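PDB 5F7U: cycloalternan-forming enzyme from Listeria monocytogenes serovar 1/2a, which belongs to glycoside hydrolase family 31 and joins a TIM-barrel domain to several beta-rich domains, among them a family 6 carbohydrate-binding module. Local coordinates for residues Asn452-Val458 with Ile531-Asn537; Val582-Arg586 with Gly596-Asp602. The protein carries 1 engineered substitution. One frame throughout, in Å; residues are numbered along the deposited sequence.

Contact 1 (Asn452-Val458 with Ile531-Asn537); sequences NIVLWQV and IDGFKTN. Engineered in segment 531-537: Asn-537 (natural residue Asp). With GLC (alpha-D-glucopyranose), chain F; GLC (alpha-D-glucopyranose), chain B.
Within the family 31 TIM barrel, Trp-456 and Lys-535 lie side by side on the parallel strands 452-457 and 534-536 and face the glycan pocket. Backbone bonds of 2.9 to 3.1 Å zip the strands together: Leu-455 N to Gly-533 O, Lys-535 N to Leu-455 O, Gln-457 N to Lys-535 O. At the N-terminal end Asp-532 grips Ile-453 twice, giving its N-H to Ile-453 O (2.8 Å) and receiving Ile-453 N on the anti side of OD2 (2.9 Å); His-447 also bonds OD2. Gly-533 suits its positive phi of 139°, where a CB would press on the preceding carbonyl oxygen.

Away from the pocket, Gln-457 CG meets Phe-534 CD1 obliquely (3.5 Å). The bend at chi2 (-77°) turns NE2 back to Trp-456 O, while Tyr-570 and Arg-522 bond OE1, fixing the amide. C5 of the chain B glucopyranose lies over one indole face of Trp-456, toward its rim. Trp-456 NE1 is 3.1 Å from ND2 of the engineered Asn-537 (naturally Asp), two donors that cannot bond each other. The extended Lys-535 carries NZ to Glu-400 and, weakly, to O3 of the chain F glucopyranose (3.4 Å). An apolar indole face against one sugar and a salt-bridged ammonium near another's hydroxyl are consistent with the observed glycan pocket.

Contact 2 (Val582-Arg586 with Gly596-Asp602); sequences VSFSR and GIYWSGD. With GLC (alpha-D-glucopyranose), chain C; GLC (alpha-D-glucopyranose), chain F.
Phe-584 and Ile-597 pair on adjacent parallel strands of the TIM barrel, 584-585 and 597-599, and their side chains form the densely packed half of this contact. Ile-597 N bonds Ser-583 O, Ser-585 N bonds Ile-597 O, and Trp-599 N bonds Ser-585 O, each at 2.9 Å. Gly-596 fits where a CB would collide with Ser-583 O. The branched Ile-597 fills two places at once: CD1 meets Val-582 CG1 at 3.8 Å, and CG2 makes an off-centre CH-pi contact with the Phe-584 ring. That ring also reaches Trp-599, CD1 to CE3 at 3.5 Å; the planes are 30° apart and the rings are displaced, so that little of one lies over the other. On the other face of the sheet, Ser-585 is small enough to sit beside the Tyr-598 ring; its OG, which also pairs with Thr-536, donates to a water that in turn donates to Ile-597 O.

Toward the C-terminal ends the protein packing gives way to sugar. The unusual first torsion of Trp-599, 94°, brings its six-membered ring under Arg-586, whose CB lies squarely over the face, 3.8 Å from the ring centroid. Beyond CB the arginine runs out extended from CG to NE, where Glu-540 forms a salt bridge. Its link to Asp-602 is looser: NH1 and OD2 are 3.7 Å apart, a long salt bridge, and O2 of the chain F glucopyranose also bridges the two side chains. A guanidinium suits this position because its several N-H groups can serve two sugars, with NH1 donating at 2.8 Å to O3 of the chain C glucopyranose and weakly to O2 of the chain F one. That same O2 donates to Asp-602 OD1 at 2.5 Å.

Contact 1 comes first along the chain and closes before contact 2 opens, their centres about 10 Å apart. Together they cover strands three to six of the eight-stranded parallel barrel, and strands 534-536 and 584-585, one from each contact, are direct neighbours, so the two pairings form a continuous sheet. The seam includes backbone bonds of Val-582 with Asp-532 and of Phe-584 with Phe-534, while helix 555-577 packs on side chains of both. On the pocket side Lys-535 makes a cation-pi contact with Trp-599. Both contacts touch the chain F glucopyranose, so consecutive barrel strands supply different walls of one glycan pocket.

Contact 1 (Asn452-Val458 with Ile531-Asn537)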
ATOM      1  N   ASN A 452     -18.204 -14.281  -2.812  1.00 17.81           N
ATOM      2  CA  ASN A 452     -18.498 -13.837  -1.471  1.00 17.76           C
ATOM      3  C   ASN A 452     -18.895 -12.389  -1.609  1.00 17.17           C
ATOM      4  O   ASN A 452     -18.279 -11.642  -2.363  1.00 16.98           O
ATOM      5  CB  ASN A 452     -17.243 -13.941  -0.614  1.00 18.28           C
ATOM      6  CG  ASN A 452     -16.714 -15.353  -0.522  1.00 19.25           C
ATOM      7  OD1 ASN A 452     -17.043 -16.036   0.413  1.00 20.14           O
ATOM      8  ND2 ASN A 452     -15.928 -15.806  -1.514  1.00 19.12           N
ATOM      9  N   ILE A 453     -19.928 -11.986  -0.886  1.00 16.71           N
ATOM     10  CA  ILE A 453     -20.554 -10.696  -1.178  1.00 16.32           C
ATOM     11  C   ILE A 453     -20.389  -9.724  -0.017  1.00 15.77           C
ATOM     12  O   ILE A 453     -20.566 -10.102   1.138  1.00 16.30           O
ATOM     13  CB  ILE A 453     -22.058 -10.875  -1.541  1.00 16.92           C
ATOM     14  CG1 ILE A 453     -22.671  -9.559  -2.064  1.00 16.81           C
ATOM     15  CG2 ILE A 453     -22.875 -11.464  -0.377  1.00 17.74           C
ATOM     16  CD1 ILE A 453     -23.971  -9.775  -2.840  1.00 17.38           C
ATOM     17  N   VAL A 454     -20.060  -8.478  -0.323  1.00 14.76           N
ATOM     18  CA  VAL A 454     -20.034  -7.426   0.705  1.00 14.79           C
ATOM     19  C   VAL A 454     -21.040  -6.318   0.359  1.00 14.67           C
ATOM     20  O   VAL A 454     -21.338  -6.095  -0.825  1.00 14.72           O
ATOM     21  CB  VAL A 454     -18.601  -6.843   0.962  1.00 14.51           C
ATOM     22  CG1 VAL A 454     -17.623  -7.965   1.313  1.00 14.78           C
ATOM     23  CG2 VAL A 454     -18.094  -6.047  -0.219  1.00 14.55           C
ATOM     24  N   LEU A 455     -21.593  -5.670   1.385  1.00 14.53           N
ATOM     25  CA  LEU A 455     -22.565  -4.584   1.180  1.00 14.48           C
ATOM     26  C   LEU A 455     -21.997  -3.232   1.606  1.00 14.27           C
ATOM     27  O   LEU A 455     -21.342  -3.111   2.631  1.00 14.18           O
ATOM     28  CB  LEU A 455     -23.854  -4.870   1.983  1.00 14.98           C
ATOM     29  CG  LEU A 455     -24.603  -6.163   1.649  1.00 15.54           C
ATOM     30  CD1 LEU A 455     -25.903  -6.190   2.457  1.00 15.99           C
ATOM     31  CD2 LEU A 455     -24.906  -6.261   0.154  1.00 15.31           C
ATOM     32  N   TRP A 456     -22.313  -2.208   0.827  1.00 14.47           N
ATOM     33  CA  TRP A 456     -21.823  -0.838   1.047  1.00 14.56           C
ATOM     34  C   TRP A 456     -22.474  -0.233   2.291  1.00 14.69           C
ATOM     35  O   TRP A 456     -23.692  -0.416   2.524  1.00 14.99           O
ATOM     36  CB  TRP A 456     -22.193  -0.033  -0.187  1.00 15.15           C
ATOM     37  CG  TRP A 456     -21.663   1.376  -0.358  1.00 15.27           C
ATOM     38  CD1 TRP A 456     -20.504   1.747  -1.009  1.00 15.12           C
ATOM     39  CD2 TRP A 456     -22.310   2.598   0.043  1.00 15.70           C
ATOM     40  NE1 TRP A 456     -20.400   3.128  -1.025  1.00 15.23           N
ATOM     41  CE2 TRP A 456     -21.493   3.672  -0.396  1.00 15.44           C
ATOM     42  CE3 TRP A 456     -23.504   2.892   0.721  1.00 16.05           C
ATOM     43  CZ2 TRP A 456     -21.829   5.017  -0.165  1.00 15.83           C
ATOM     44  CZ3 TRP A 456     -23.832   4.251   0.963  1.00 16.44           C
ATOM     45  CH2 TRP A 456     -22.993   5.285   0.516  1.00 15.98           C
ATOM     46  N   GLN A 457     -21.662   0.487   3.066  1.00 14.19           N
ATOM     47  CA  GLN A 457     -22.104   1.159   4.296  1.00 14.45           C
ATOM     48  C   GLN A 457     -21.437   2.532   4.447  1.00 14.24           C
ATOM     49  O   GLN A 457     -20.398   2.798   3.827  1.00 13.83           O
ATOM     50  CB  GLN A 457     -21.721   0.318   5.529  1.00 14.55           C
ATOM     51  CG  GLN A 457     -22.438  -1.011   5.638  1.00 15.17           C
ATOM     52  CD  GLN A 457     -23.861  -0.846   6.134  1.00 15.86           C
ATOM     53  OE1 GLN A 457     -24.092  -0.770   7.334  1.00 16.30           O
ATOM     54  NE2 GLN A 457     -24.811  -0.767   5.218  1.00 15.90           N
ATOM     55  N   VAL A 458     -22.049   3.362   5.285  1.00 14.42           N
ATOM     56  CA  VAL A 458     -21.500   4.652   5.745  1.00 14.63           C
ATOM     57  C   VAL A 458     -21.618   4.742   7.280  1.00 15.25           C
ATOM     58  O   VAL A 458     -22.427   4.015   7.877  1.00 15.59           O
ATOM     59  CB  VAL A 458     -22.181   5.877   5.083  1.00 14.79           C
ATOM     60  CG1 VAL A 458     -21.728   6.021   3.641  1.00 14.80           C
ATOM     61  CG2 VAL A 458     -23.701   5.776   5.143  1.00 15.57           C
ATOM     62  N   ILE A 531     -24.349 -12.453   4.334  1.00 17.32           N
ATOM     63  CA  ILE A 531     -23.287 -11.689   3.657  1.00 16.69           C
ATOM     64  C   ILE A 531     -21.887 -11.966   4.232  1.00 16.59           C
ATOM     65  O   ILE A 531     -21.747 -12.516   5.347  1.00 17.00           O
ATOM     66  CB  ILE A 531     -23.595 -10.173   3.592  1.00 16.49           C
ATOM     67  CG1 ILE A 531     -23.445  -9.520   4.968  1.00 16.56           C
ATOM     68  CG2 ILE A 531     -24.957  -9.940   2.939  1.00 16.71           C
ATOM     69  CD1 ILE A 531     -23.425  -7.988   4.958  1.00 16.25           C
ATOM     70  N   ASP A 532     -20.871 -11.536   3.487  1.00 15.99           N
ATOM     71  CA  ASP A 532     -19.484 -11.850   3.781  1.00 16.09           C
ATOM     72  C   ASP A 532     -18.665 -10.619   4.129  1.00 15.65           C
ATOM     73  O   ASP A 532     -17.440 -10.649   4.067  1.00 15.26           O
ATOM     74  CB  ASP A 532     -18.886 -12.596   2.581  1.00 16.14           C
ATOM     75  CG  ASP A 532     -19.677 -13.843   2.253  1.00 17.03           C
ATOM     76  OD1 ASP A 532     -19.583 -14.789   3.044  1.00 17.96           O
ATOM     77  OD2 ASP A 532     -20.442 -13.852   1.270  1.00 17.09           O
ATOM     78  N   GLY A 533     -19.338  -9.532   4.504  1.00 15.54           N
ATOM     79  CA  GLY A 533     -18.624  -8.363   4.997  1.00 15.28           C
ATOM     80  C   GLY A 533     -19.230  -7.083   4.463  1.00 14.91           C
ATOM     81  O   GLY A 533     -20.307  -7.095   3.873  1.00 15.01           O
ATOM     82  N   PHE A 534     -18.529  -5.992   4.698  1.00 14.65           N
ATOM     83  CA  PHE A 534     -19.028  -4.666   4.351  1.00 14.22           C
ATOM     84  C   PHE A 534     -17.984  -3.852   3.618  1.00 13.74           C
ATOM     85  O   PHE A 534     -16.779  -3.917   3.939  1.00 13.88           O
ATOM     86  CB  PHE A 534     -19.405  -3.899   5.613  1.00 14.57           C
ATOM     87  CG  PHE A 534     -20.505  -4.537   6.415  1.00 15.38           C
ATOM     88  CD1 PHE A 534     -21.825  -4.424   6.006  1.00 15.82           C
ATOM     89  CD2 PHE A 534     -20.212  -5.270   7.579  1.00 15.81           C
ATOM     90  CE1 PHE A 534     -22.862  -5.006   6.759  1.00 16.64           C
ATOM     91  CE2 PHE A 534     -21.236  -5.872   8.324  1.00 16.53           C
ATOM     92  CZ  PHE A 534     -22.565  -5.724   7.916  1.00 16.80           C
ATOM     93  N   LYS A 535     -18.462  -3.064   2.660  1.00 13.35           N
ATOM     94  CA  LYS A 535     -17.643  -2.010   2.064  1.00 13.21           C
ATOM     95  C   LYS A 535     -17.938  -0.730   2.826  1.00 13.46           C
ATOM     96  O   LYS A 535     -18.906  -0.023   2.533  1.00 14.01           O
ATOM     97  CB  LYS A 535     -17.898  -1.866   0.553  1.00 13.02           C
ATOM     98  CG  LYS A 535     -17.068  -0.730  -0.109  1.00 12.76           C
ATOM     99  CD  LYS A 535     -17.292  -0.702  -1.627  1.00 13.09           C
ATOM    100  CE  LYS A 535     -16.388   0.366  -2.257  1.00 13.33           C
ATOM    101  NZ  LYS A 535     -16.551   0.449  -3.751  1.00 14.12           N
ATOM    102  N   THR A 536     -17.100  -0.468   3.820  1.00 13.63           N
ATOM    103  CA  THR A 536     -17.280   0.667   4.720  1.00 14.21           C
ATOM    104  C   THR A 536     -16.618   1.902   4.142  1.00 14.53           C
ATOM    105  O   THR A 536     -15.413   2.105   4.272  1.00 14.37           O
ATOM    106  CB  THR A 536     -16.762   0.332   6.133  1.00 14.19           C
ATOM    107  OG1 THR A 536     -15.623  -0.520   6.030  1.00 14.41           O
ATOM    108  CG2 THR A 536     -17.838  -0.397   6.914  1.00 14.57           C
ATOM    109  N   ASN A 537     -17.426   2.684   3.447  1.00 15.60           N
ATOM    110  CA  ASN A 537     -16.987   3.899   2.781  1.00 16.89           C
ATOM    111  C   ASN A 537     -17.085   5.101   3.701  1.00 16.59           C
ATOM    112  O   ASN A 537     -17.752   5.061   4.725  1.00 16.53           O
ATOM    113  CB  ASN A 537     -17.918   4.158   1.597  1.00 18.86           C
ATOM    114  CG  ASN A 537     -17.184   4.706   0.398  1.00 21.30           C
ATOM    115  OD1 ASN A 537     -16.286   5.533   0.503  1.00 20.86           O
ATOM    116  ND2 ASN A 537     -17.533   4.180  -0.759  1.00 23.80           N
TER
HETATM  117  C1  GLC F   2     -17.999   6.696  -2.880  1.00 24.23           C
HETATM  118  C2  GLC F   2     -16.991   5.566  -3.184  1.00 22.22           C
HETATM  119  C3  GLC F   2     -17.279   4.843  -4.515  1.00 21.59           C
HETATM  120  C4  GLC F   2     -18.743   4.376  -4.565  1.00 21.87           C
HETATM  121  C5  GLC F   2     -19.702   5.478  -4.092  1.00 23.14           C
HETATM  122  C6  GLC F   2     -21.145   5.016  -3.968  1.00 23.44           C
HETATM  123  O2  GLC F   2     -15.649   6.044  -3.051  1.00 22.18           O
HETATM  124  O3  GLC F   2     -16.424   3.698  -4.686  1.00 19.32           O
HETATM  125  O4  GLC F   2     -19.090   3.983  -5.905  1.00 19.95           O
HETATM  126  O5  GLC F   2     -19.310   6.097  -2.850  1.00 23.37           O
HETATM  127  O6  GLC F   2     -21.921   6.202  -3.706  1.00 24.60           O
HETATM  128  C1  GLC B   3     -23.122   6.221  -4.517  1.00 25.64           C
HETATM  129  C2  GLC B   3     -23.877   7.539  -4.297  1.00 27.55           C
HETATM  130  C3  GLC B   3     -24.614   7.543  -2.951  1.00 27.41           C
HETATM  131  C4  GLC B   3     -25.484   6.297  -2.792  1.00 26.07           C
HETATM  132  C5  GLC B   3     -24.589   5.061  -2.970  1.00 24.53           C
HETATM  133  C6  GLC B   3     -25.296   3.728  -2.762  1.00 23.74           C
HETATM  134  O2  GLC B   3     -22.960   8.635  -4.305  1.00 29.08           O
HETATM  135  O3  GLC B   3     -25.421   8.721  -2.832  1.00 28.66           O
HETATM  136  O4  GLC B   3     -26.094   6.312  -1.495  1.00 26.18           O
HETATM  137  O5  GLC B   3     -23.984   5.093  -4.278  1.00 23.89           O
HETATM  138  O6  GLC B   3     -26.207   3.514  -3.846  1.00 23.42           O
HETATM  139  O   HOH W   1     -19.199 -17.516   1.911  1.00 32.34           O

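Contact 2 (Val582-Arg586 with Gly596-Asp602)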
ATOM      1  N   VAL A 582     -14.880 -10.017   5.354  1.00 15.73           N
ATOM      2  CA  VAL A 582     -13.795  -9.100   4.983  1.00 14.94           C
ATOM      3  C   VAL A 582     -14.373  -7.689   4.853  1.00 14.48           C
ATOM      4  O   VAL A 582     -15.451  -7.531   4.279  1.00 15.04           O
ATOM      5  CB  VAL A 582     -13.215  -9.532   3.618  1.00 14.80           C
ATOM      6  CG1 VAL A 582     -12.223  -8.513   3.062  1.00 14.34           C
ATOM      7  CG2 VAL A 582     -12.538 -10.889   3.759  1.00 15.11           C
ATOM      8  N   SER A 583     -13.658  -6.676   5.359  1.00 13.78           N
ATOM      9  CA  SER A 583     -13.991  -5.269   5.079  1.00 13.47           C
ATOM     10  C   SER A 583     -13.192  -4.695   3.909  1.00 13.25           C
ATOM     11  O   SER A 583     -12.060  -5.127   3.655  1.00 12.86           O
ATOM     12  CB  SER A 583     -13.724  -4.412   6.309  1.00 13.60           C
ATOM     13  OG  SER A 583     -14.623  -4.761   7.357  1.00 13.87           O
ATOM     14  N   PHE A 584     -13.771  -3.681   3.257  1.00 12.86           N
ATOM     15  CA  PHE A 584     -13.192  -3.052   2.077  1.00 12.81           C
ATOM     16  C   PHE A 584     -13.469  -1.566   2.315  1.00 12.44           C
ATOM     17  O   PHE A 584     -14.640  -1.138   2.324  1.00 12.57           O
ATOM     18  CB  PHE A 584     -13.940  -3.626   0.858  1.00 13.00           C
ATOM     19  CG  PHE A 584     -13.263  -3.396  -0.468  1.00 13.17           C
ATOM     20  CD1 PHE A 584     -13.373  -2.155  -1.122  1.00 13.23           C
ATOM     21  CD2 PHE A 584     -12.593  -4.453  -1.113  1.00 13.48           C
ATOM     22  CE1 PHE A 584     -12.777  -1.936  -2.367  1.00 13.36           C
ATOM     23  CE2 PHE A 584     -11.991  -4.233  -2.370  1.00 13.60           C
ATOM     24  CZ  PHE A 584     -12.088  -2.973  -2.988  1.00 13.08           C
ATOM     25  N   SER A 585     -12.409  -0.785   2.570  1.00 12.04           N
ATOM     26  CA  SER A 585     -12.568   0.607   3.068  1.00 12.26           C
ATOM     27  C   SER A 585     -11.585   1.544   2.395  1.00 12.14           C
ATOM     28  O   SER A 585     -10.682   1.079   1.696  1.00 11.93           O
ATOM     29  CB  SER A 585     -12.319   0.653   4.572  1.00 12.21           C
ATOM     30  OG  SER A 585     -13.118  -0.313   5.238  1.00 12.20           O
ATOM     31  N   ARG A 586     -11.761   2.857   2.569  1.00 12.58           N
ATOM     32  CA  ARG A 586     -10.809   3.797   1.949  1.00 12.90           C
ATOM     33  C   ARG A 586     -10.048   4.695   2.903  1.00 12.87           C
ATOM     34  O   ARG A 586      -8.960   5.162   2.555  1.00 12.90           O
ATOM     35  CB  ARG A 586     -11.464   4.641   0.858  1.00 13.49           C
ATOM     36  CG  ARG A 586     -12.508   5.590   1.368  1.00 14.35           C
ATOM     37  CD  ARG A 586     -13.027   6.486   0.255  1.00 14.87           C
ATOM     38  NE  ARG A 586     -13.745   7.571   0.905  1.00 15.39           N
ATOM     39  CZ  ARG A 586     -14.685   8.321   0.337  1.00 15.62           C
ATOM     40  NH1 ARG A 586     -15.055   8.116  -0.941  1.00 15.51           N
ATOM     41  NH2 ARG A 586     -15.239   9.290   1.055  1.00 15.73           N
ATOM     42  N   GLY A 596      -8.737  -5.030   7.476  1.00 13.99           N
ATOM     43  CA  GLY A 596      -9.220  -5.352   6.121  1.00 13.40           C
ATOM     44  C   GLY A 596      -8.537  -4.639   4.963  1.00 12.89           C
ATOM     45  O   GLY A 596      -7.392  -4.176   5.083  1.00 12.93           O
ATOM     46  N   ILE A 597      -9.237  -4.589   3.834  1.00 12.41           N
ATOM     47  CA  ILE A 597      -8.681  -4.081   2.569  1.00 12.08           C
ATOM     48  C   ILE A 597      -8.859  -2.566   2.506  1.00 11.72           C
ATOM     49  O   ILE A 597      -9.881  -2.048   2.991  1.00 11.96           O
ATOM     50  CB  ILE A 597      -9.398  -4.737   1.351  1.00 12.12           C
ATOM     51  CG1 ILE A 597      -9.041  -6.220   1.300  1.00 12.39           C
ATOM     52  CG2 ILE A 597      -9.021  -4.055   0.027  1.00 12.08           C
ATOM     53  CD1 ILE A 597      -9.963  -7.053   0.441  1.00 12.49           C
ATOM     54  N   TYR A 598      -7.884  -1.867   1.919  1.00 11.59           N
ATOM     55  CA  TYR A 598      -8.055  -0.419   1.611  1.00 11.53           C
ATOM     56  C   TYR A 598      -7.932  -0.222   0.127  1.00 11.98           C
ATOM     57  O   TYR A 598      -6.968  -0.730  -0.466  1.00 12.19           O
ATOM     58  CB  TYR A 598      -7.041   0.460   2.398  1.00 11.25           C
ATOM     59  CG  TYR A 598      -7.398   0.406   3.855  1.00 11.25           C
ATOM     60  CD1 TYR A 598      -7.007  -0.695   4.634  1.00 11.54           C
ATOM     61  CD2 TYR A 598      -8.241   1.370   4.433  1.00 11.49           C
ATOM     62  CE1 TYR A 598      -7.416  -0.817   5.962  1.00 11.73           C
ATOM     63  CE2 TYR A 598      -8.649   1.248   5.762  1.00 11.68           C
ATOM     64  CZ  TYR A 598      -8.237   0.160   6.515  1.00 11.86           C
ATOM     65  OH  TYR A 598      -8.625   0.047   7.841  1.00 11.94           O
ATOM     66  N   TRP A 599      -8.909   0.471  -0.481  1.00 11.94           N
ATOM     67  CA  TRP A 599      -8.773   0.835  -1.914  1.00 12.07           C
ATOM     68  C   TRP A 599      -8.492   2.314  -2.086  1.00 12.10           C
ATOM     69  O   TRP A 599      -8.809   3.106  -1.205  1.00 11.93           O
ATOM     70  CB  TRP A 599      -9.966   0.356  -2.762  1.00 12.40           C
ATOM     71  CG  TRP A 599     -11.074   1.351  -2.959  1.00 12.68           C
ATOM     72  CD1 TRP A 599     -11.276   2.121  -4.059  1.00 12.58           C
ATOM     73  CD2 TRP A 599     -12.141   1.667  -2.040  1.00 12.88           C
ATOM     74  NE1 TRP A 599     -12.411   2.890  -3.898  1.00 13.18           N
ATOM     75  CE2 TRP A 599     -12.955   2.643  -2.671  1.00 13.21           C
ATOM     76  CE3 TRP A 599     -12.499   1.207  -0.764  1.00 12.93           C
ATOM     77  CZ2 TRP A 599     -14.101   3.194  -2.060  1.00 13.30           C
ATOM     78  CZ3 TRP A 599     -13.653   1.728  -0.156  1.00 13.06           C
ATOM     79  CH2 TRP A 599     -14.429   2.742  -0.806  1.00 13.36           C
ATOM     80  N   SER A 600      -7.865   2.671  -3.212  1.00 12.12           N
ATOM     81  CA  SER A 600      -7.332   4.021  -3.435  1.00 12.40           C
ATOM     82  C   SER A 600      -8.376   5.095  -3.772  1.00 12.64           C
ATOM     83  O   SER A 600      -8.027   6.239  -4.070  1.00 13.03           O
ATOM     84  CB  SER A 600      -6.230   3.951  -4.495  1.00 12.52           C
ATOM     85  OG  SER A 600      -6.803   3.668  -5.765  1.00 12.95           O
ATOM     86  N   GLY A 601      -9.661   4.753  -3.694  1.00 12.87           N
ATOM     87  CA  GLY A 601     -10.703   5.766  -3.825  1.00 13.09           C
ATOM     88  C   GLY A 601     -11.071   6.144  -5.247  1.00 13.44           C
ATOM     89  O   GLY A 601     -10.982   5.328  -6.162  1.00 13.52           O
ATOM     90  N   ASP A 602     -11.488   7.399  -5.430  1.00 13.74           N
ATOM     91  CA  ASP A 602     -12.279   7.781  -6.605  1.00 14.28           C
ATOM     92  C   ASP A 602     -11.370   8.438  -7.615  1.00 14.88           C
ATOM     93  O   ASP A 602     -10.928   9.572  -7.397  1.00 14.97           O
ATOM     94  CB  ASP A 602     -13.376   8.777  -6.204  1.00 14.50           C
ATOM     95  CG  ASP A 602     -14.394   8.190  -5.216  1.00 15.05           C
ATOM     96  OD1 ASP A 602     -14.541   6.961  -5.129  1.00 14.89           O
ATOM     97  OD2 ASP A 602     -15.055   8.979  -4.505  1.00 15.64           O
TER
HETATM   98  C1  GLC C   1     -18.950  11.918  -4.028  1.00 38.74           C
HETATM   99  C2  GLC C   1     -18.560  11.361  -2.653  1.00 36.33           C
HETATM  100  C3  GLC C   1     -17.767  10.053  -2.777  1.00 33.93           C
HETATM  101  C4  GLC C   1     -18.569   8.997  -3.549  1.00 32.96           C
HETATM  102  C5  GLC C   1     -18.957   9.620  -4.911  1.00 36.21           C
HETATM  103  C6  GLC C   1     -19.848   8.725  -5.760  1.00 36.33           C
HETATM  104  O1  GLC C   1     -17.792  12.427  -4.704  1.00 43.14           O
HETATM  105  O2  GLC C   1     -17.774  12.332  -1.963  1.00 35.20           O
HETATM  106  O3  GLC C   1     -17.405   9.596  -1.476  1.00 33.34           O
HETATM  107  O4  GLC C   1     -17.791   7.801  -3.794  1.00 27.21           O
HETATM  108  O5  GLC C   1     -19.597  10.913  -4.834  1.00 38.79           O
HETATM  109  O6  GLC C   1     -18.979   8.239  -6.780  1.00 36.91           O
HETATM  110  C1  GLC F   2     -17.999   6.696  -2.880  1.00 24.23           C
HETATM  111  C2  GLC F   2     -16.991   5.566  -3.184  1.00 22.22           C
HETATM  112  C3  GLC F   2     -17.279   4.843  -4.515  1.00 21.59           C
HETATM  113  C4  GLC F   2     -18.743   4.376  -4.565  1.00 21.87           C
HETATM  114  C5  GLC F   2     -19.702   5.478  -4.092  1.00 23.14           C
HETATM  115  C6  GLC F   2     -21.145   5.016  -3.968  1.00 23.44           C
HETATM  116  O2  GLC F   2     -15.649   6.044  -3.051  1.00 22.18           O
HETATM  117  O3  GLC F   2     -16.424   3.698  -4.686  1.00 19.32           O
HETATM  118  O4  GLC F   2     -19.090   3.983  -5.905  1.00 19.95           O
HETATM  119  O5  GLC F   2     -19.310   6.097  -2.850  1.00 23.37           O
HETATM  120  O6  GLC F   2     -21.921   6.202  -3.706  1.00 24.60           O
HETATM  121  O   HOH W   2     -11.320  -2.353   5.437  1.00 14.14           O